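Local atomic coordinates of sniffer CG10964-PA (Drosophila melanogaster, PDB entry 1SNY), a protein that probably reduces carbonyl compounds with NADPH, binding this cofactor in the Rossmann fold of a short-chain dehydrogenase/reductase. Residues R31-G36 with L217-V222; K151-N156 with Q210-V215. One frame throughout, in Å; residues are numbered along the deposited sequence. Where two conformers were deposited one is given.

Contact 1 (R31-G36 with L217-V222). With NAP (NADP nicotinamide-adenine-dinucleotide phosphate), chain B.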
# COMPACT_ATOMS: atom_id res chain seq x y z
N ARG A 31 -25.02 -3.07 1.96
CA ARG A 31 -24.99 -1.62 1.79
C ARG A 31 -24.45 -1.16 0.44
O ARG A 31 -24.13 -1.96 -0.44
CB ARG A 31 -24.14 -0.99 2.89
CG ARG A 31 -24.66 -1.20 4.29
CD ARG A 31 -23.59 -0.85 5.31
NE ARG A 31 -23.07 0.50 5.15
CZ ARG A 31 -22.11 1.03 5.91
NH1 ARG A 31 -21.57 0.31 6.88
NH2 ARG A 31 -21.71 2.27 5.70
N GLY A 32 -24.34 0.16 0.31
CA GLY A 32 -23.82 0.81 -0.88
C GLY A 32 -23.65 0.05 -2.19
O GLY A 32 -24.55 -0.65 -2.64
N LEU A 33 -22.47 0.20 -2.79
CA LEU A 33 -22.15 -0.41 -4.07
C LEU A 33 -22.37 -1.92 -4.15
O LEU A 33 -22.74 -2.46 -5.20
CB LEU A 33 -20.71 -0.06 -4.46
CG LEU A 33 -20.35 1.43 -4.44
CD1 LEU A 33 -18.91 1.63 -4.89
CD2 LEU A 33 -21.29 2.20 -5.36
N GLY A 34 -22.13 -2.62 -3.04
CA GLY A 34 -22.31 -4.06 -3.03
C GLY A 34 -23.75 -4.40 -3.39
O GLY A 34 -24.01 -5.21 -4.27
N LEU A 35 -24.67 -3.75 -2.69
CA LEU A 35 -26.10 -3.96 -2.92
C LEU A 35 -26.49 -3.45 -4.31
O LEU A 35 -27.32 -4.05 -4.99
CB LEU A 35 -26.90 -3.21 -1.86
CG LEU A 35 -28.43 -3.27 -1.96
CD1 LEU A 35 -28.90 -4.70 -1.72
CD2 LEU A 35 -29.03 -2.32 -0.93
N GLY A 36 -25.88 -2.34 -4.72
CA GLY A 36 -26.19 -1.76 -6.01
C GLY A 36 -25.79 -2.70 -7.13
O GLY A 36 -26.50 -2.82 -8.13
N LEU A 217 -10.78 -1.36 -9.95
CA LEU A 217 -11.77 -0.49 -10.55
C LEU A 217 -12.28 0.56 -9.57
O LEU A 217 -12.62 0.27 -8.42
CB LEU A 217 -12.94 -1.33 -11.10
CG LEU A 217 -14.07 -0.62 -11.86
CD1 LEU A 217 -14.63 -1.55 -12.92
CD2 LEU A 217 -15.16 -0.16 -10.91
N HIS A 218 -12.29 1.81 -10.03
CA HIS A 218 -12.78 2.93 -9.25
C HIS A 218 -14.22 3.10 -9.72
O HIS A 218 -14.47 3.28 -10.91
CB HIS A 218 -11.97 4.19 -9.57
CG HIS A 218 -12.57 5.45 -9.03
ND1 HIS A 218 -12.80 5.65 -7.69
CD2 HIS A 218 -12.99 6.58 -9.66
CE1 HIS A 218 -13.34 6.84 -7.51
NE2 HIS A 218 -13.47 7.42 -8.69
N PRO A 219 -15.18 3.02 -8.79
CA PRO A 219 -16.60 3.15 -9.11
C PRO A 219 -17.04 4.60 -9.30
O PRO A 219 -18.23 4.87 -9.46
CB PRO A 219 -17.26 2.51 -7.90
CG PRO A 219 -16.37 2.98 -6.78
CD PRO A 219 -14.99 2.75 -7.35
N GLY A 220 -16.08 5.51 -9.30
CA GLY A 220 -16.40 6.92 -9.42
C GLY A 220 -16.81 7.38 -8.03
O GLY A 220 -16.83 6.57 -7.11
N TRP A 221 -17.12 8.66 -7.86
CA TRP A 221 -17.54 9.15 -6.55
C TRP A 221 -19.05 8.93 -6.46
O TRP A 221 -19.83 9.62 -7.12
CB TRP A 221 -17.19 10.63 -6.39
CG TRP A 221 -17.39 11.13 -4.99
CD1 TRP A 221 -17.60 10.38 -3.87
CD2 TRP A 221 -17.39 12.50 -4.56
NE1 TRP A 221 -17.73 11.19 -2.77
CE2 TRP A 221 -17.60 12.49 -3.16
CE3 TRP A 221 -17.22 13.73 -5.21
CZ2 TRP A 221 -17.65 13.67 -2.40
CZ3 TRP A 221 -17.27 14.90 -4.46
CH2 TRP A 221 -17.49 14.86 -3.07
N VAL A 222 -19.46 7.97 -5.63
CA VAL A 222 -20.87 7.61 -5.48
C VAL A 222 -21.46 7.99 -4.12
O VAL A 222 -20.77 7.95 -3.10
CB VAL A 222 -21.06 6.09 -5.69
CG1 VAL A 222 -22.55 5.75 -5.75
CG2 VAL A 222 -20.36 5.66 -6.97
PA NAP B . -20.09 1.36 2.42
O1A NAP B . -19.52 1.75 3.65
O2A NAP B . -21.47 1.74 1.94
O5B NAP B . -20.04 -0.23 2.29
C5B NAP B . -18.85 -0.95 2.72
C4B NAP B . -19.35 -2.43 2.64
O4B NAP B . -18.19 -3.28 3.05
C3B NAP B . -20.46 -2.81 3.66
O3B NAP B . -21.31 -3.78 3.02
C2B NAP B . -19.67 -3.36 4.83
O2B NAP B . -20.37 -4.19 5.74
C1B NAP B . -18.53 -4.13 4.12
N9A NAP B . -17.46 -4.36 5.07
C8A NAP B . -16.61 -3.51 5.75
N7A NAP B . -15.75 -4.12 6.56
C5A NAP B . -16.06 -5.46 6.39
C6A NAP B . -15.50 -6.61 6.98
N6A NAP B . -14.49 -6.65 7.89
N1A NAP B . -16.04 -7.85 6.60
C2A NAP B . -17.09 -7.94 5.67
N3A NAP B . -17.66 -6.83 5.08
C4A NAP B . -17.12 -5.61 5.46
O3 NAP B . -19.13 1.81 1.25
PN NAP B . -19.22 1.72 -0.32
O1N NAP B . -19.25 3.07 -0.91
O2N NAP B . -20.38 0.83 -0.62
O5D NAP B . -17.83 1.07 -0.69
C5D NAP B . -17.78 -0.08 -1.61
C4D NAP B . -16.35 -0.20 -2.13
O4D NAP B . -16.08 0.86 -3.08
C3D NAP B . -15.23 -0.07 -1.05
O3D NAP B . -14.17 -1.03 -1.30
C2D NAP B . -14.79 1.37 -1.19
O2D NAP B . -13.49 1.62 -0.69
C1D NAP B . -14.88 1.58 -2.66
N1N NAP B . -15.11 2.96 -3.14
C2N NAP B . -16.27 3.76 -2.83
C3N NAP B . -16.32 5.05 -3.38
C7N NAP B . -17.54 5.94 -3.08
O7N NAP B . -17.53 7.05 -3.59
N7N NAP B . -18.52 5.52 -2.34
C4N NAP B . -15.25 5.58 -4.22
C5N NAP B . -14.13 4.74 -4.49
C6N NAP B . -14.05 3.43 -3.95
P2B NAP B . -21.13 -3.62 7.09
O1X NAP B . -22.46 -3.05 6.60
O2X NAP B . -21.27 -4.88 7.89
O3X NAP B . -20.23 -2.55 7.69
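Leu-33 reaches over to Pro-219 and Val-222 with its two methyls, one for each partner. CG stands beside the backbone N (chi1 -53°) and the chain runs on extended, so CD1 forms the far end and presses on Pro-219 CG at 3.4 Å, a closer approach than carbons usually make. Leu-33 CD2 lies 3.8 Å from Val-222 CG1. A branched aliphatic suits this place because its two methyls can serve Pro-219 and Val-222 at once; CD1 also lies against the nicotinamide ribose at NAP O4D. The rigid Pro-219 ring sets its CD 3.6 Å from C5N of the nicotinamide. Beyond it, Gly-220 has a positive phi that favours glycine. Val-222 then grips the carboxamide with its backbone: its N donates to NAP O7N at 3.0 Å (159°), while NAP N7N makes a weak bond to Val-222 O.

At the start of helix 32-42, Leu-33 N donates to the phosphate oxygen NAP O2N at 3.1 Å, and Gly-32 suits its place because a side chain there would strike that oxygen. Arg-31, bent at chi3 (56°), sends NH1 to the 2'-phosphate in a weak bond to NAP O3X at 3.3 Å, with NAP O1A over one guanidinium face. Asp-225 forms a salt bridge with Arg-31 NH2, which is likely to hold the group in place. A methionine in place of Arg-31 would probably leave the 2'-phosphate without this positive charge and Asp-225 without its mate. The glycine-rich turn leading into helix 32-42, facing the Pro-Gly loop after strand 213-217, is characteristic of the NADP-binding site of the SDR Rossmann fold.

Contact 2 (K151-N156 with Q210-V215)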
# COMPACT_ATOMS: atom_id res chain seq x y z
N LYS A 151 -10.76 -23.40 -11.99
CA LYS A 151 -11.67 -24.40 -12.55
C LYS A 151 -12.57 -23.71 -13.57
O LYS A 151 -12.83 -24.24 -14.65
CB LYS A 151 -12.52 -25.04 -11.46
CG LYS A 151 -11.73 -25.96 -10.54
CD LYS A 151 -12.63 -26.62 -9.51
CE LYS A 151 -11.82 -27.53 -8.60
NZ LYS A 151 -12.68 -28.15 -7.56
N ALA A 152 -13.04 -22.51 -13.22
CA ALA A 152 -13.92 -21.76 -14.10
C ALA A 152 -13.15 -21.34 -15.34
O ALA A 152 -13.68 -21.38 -16.45
CB ALA A 152 -14.46 -20.53 -13.38
N ALA A 153 -11.89 -20.94 -15.15
CA ALA A 153 -11.05 -20.52 -16.27
C ALA A 153 -10.82 -21.67 -17.23
O ALA A 153 -10.80 -21.49 -18.44
CB ALA A 153 -9.72 -19.99 -15.76
N LYS A 154 -10.64 -22.87 -16.67
CA LYS A 154 -10.41 -24.06 -17.48
C LYS A 154 -11.70 -24.48 -18.18
O LYS A 154 -11.70 -24.80 -19.37
CB LYS A 154 -9.91 -25.21 -16.59
CG LYS A 154 -9.71 -26.54 -17.32
CD LYS A 154 -8.68 -26.43 -18.43
CE LYS A 154 -8.46 -27.78 -19.11
NZ LYS A 154 -7.47 -27.69 -20.23
N ALA A 155 -12.80 -24.46 -17.44
CA ALA A 155 -14.10 -24.84 -17.99
C ALA A 155 -14.49 -23.96 -19.17
O ALA A 155 -15.27 -24.37 -20.02
CB ALA A 155 -15.17 -24.77 -16.91
N ASN A 156 -13.93 -22.76 -19.21
CA ASN A 156 -14.24 -21.81 -20.28
C ASN A 156 -12.98 -21.41 -21.04
O ASN A 156 -12.90 -20.31 -21.58
CB ASN A 156 -14.88 -20.56 -19.67
CG ASN A 156 -16.19 -20.86 -18.97
OD1 ASN A 156 -17.20 -21.14 -19.62
ND2 ASN A 156 -16.18 -20.82 -17.65
N GLN A 210 -3.22 -19.19 -16.19
CA GLN A 210 -4.56 -19.76 -16.21
C GLN A 210 -5.54 -18.79 -16.85
O GLN A 210 -6.74 -19.05 -16.93
CB GLN A 210 -5.04 -20.12 -14.80
CG GLN A 210 -4.30 -21.27 -14.15
CD GLN A 210 -2.98 -20.86 -13.53
OE1 GLN A 210 -2.24 -21.69 -12.99
NE2 GLN A 210 -2.67 -19.57 -13.59
N ARG A 211 -5.00 -17.66 -17.32
CA ARG A 211 -5.79 -16.62 -17.97
C ARG A 211 -6.91 -16.06 -17.11
O ARG A 211 -8.04 -15.88 -17.58
CB ARG A 211 -6.37 -17.15 -19.29
CG ARG A 211 -5.32 -17.52 -20.33
CD ARG A 211 -4.55 -16.29 -20.77
NE ARG A 211 -3.69 -16.56 -21.92
CZ ARG A 211 -2.52 -17.19 -21.86
NH1 ARG A 211 -2.05 -17.64 -20.71
NH2 ARG A 211 -1.82 -17.37 -22.97
N ILE A 212 -6.61 -15.78 -15.84
CA ILE A 212 -7.57 -15.20 -14.91
C ILE A 212 -7.30 -13.71 -14.89
O ILE A 212 -6.20 -13.28 -14.55
CB ILE A 212 -7.41 -15.77 -13.48
CG1 ILE A 212 -7.69 -17.27 -13.48
CG2 ILE A 212 -8.37 -15.04 -12.52
CD1 ILE A 212 -7.41 -17.96 -12.14
N MSE A 213 -8.30 -12.92 -15.26
CA MSE A 213 -8.17 -11.47 -15.32
C MSE A 213 -8.27 -10.80 -13.95
O MSE A 213 -9.08 -11.20 -13.11
CB MSE A 213 -9.26 -10.92 -16.25
CG MSE A 213 -9.19 -9.42 -16.51
SE MSE A 213 -10.57 -8.85 -17.75
CE MSE A 213 -11.99 -8.50 -16.48
N CYS A 214 -7.42 -9.81 -13.70
CA CYS A 214 -7.48 -9.07 -12.45
C CYS A 214 -7.36 -7.59 -12.74
O CYS A 214 -6.43 -7.15 -13.44
CB CYS A 214 -6.37 -9.49 -11.47
SG CYS A 214 -6.59 -8.69 -9.84
N VAL A 215 -8.30 -6.82 -12.23
CA VAL A 215 -8.29 -5.39 -12.46
C VAL A 215 -8.77 -4.65 -11.24
O VAL A 215 -9.57 -5.17 -10.46
CB VAL A 215 -9.23 -4.99 -13.63
CG1 VAL A 215 -8.89 -5.79 -14.89
CG2 VAL A 215 -10.68 -5.21 -13.23
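The carbonyl oxygen Ala-152 O is gripped twice by Asn-156, the first residue beyond helix 124-155. Asn-156 ND2 donates to it over 2.8 Å (143°), coming in tilted 25° from the carbonyl plane, and Asn-156 N adds a weak bond to the same oxygen. The side chain can fold back in this way because chi1 (-62°) places CG beside the backbone N; asparagine is short enough, and has the amide N-H needed, to satisfy a carbonyl at the end of a helix.

Next to Ala-152 in the helix, Ala-153 turns its methyl to the other segment. Its CB lies 3.3 Å from Gln-210 O and 4.1 Å from Ile-212 CG1, the branch of Ile-212 that stands beside its own backbone N. The small alanine lets the backbones come close, with Ala-153 CA 6.5 Å from Ile-212 CA. Ile-212 suits the buried junction, since its side chain also touches Leu-149 and Lys-150 of helix 124-155 and Leu-207 of helix 187-207.

The turn that presents Gln-210 O and Ile-212 is itself fixed by the backbone: Arg-211, with positive phi, is the C-prime residue of a Schellman motif, in which Ile-212 N bonds to Leu-207 O and Arg-211 N to Tyr-208 O. The end of one crossover helix thus packs against the link from the next helix into strand 213-217, as expected of successive beta-alpha-beta units in a Rossmann fold.

Overall arrangement
The centres of the two contacts are 24 Å apart, on opposite sides of the chain's centre, and strand 213-217 of the parallel sheet joins them. Contact 2 lies where the chain enters this strand, contact 1 where it leaves. Along the sequence the order is 31-36, 151-156, 210-215 and 217-222, so both segments of contact 2 fall between those of contact 1. Contact 1 brings together the start of helix 32-42 and the loop after the sixth strand in sequence, at the cofactor-binding end of the sheet; contact 2 lies well away from the cofactor site. The cofactor thus sits at one end of strand 213-217, while the other end is joined to helix 124-155 by plain packing.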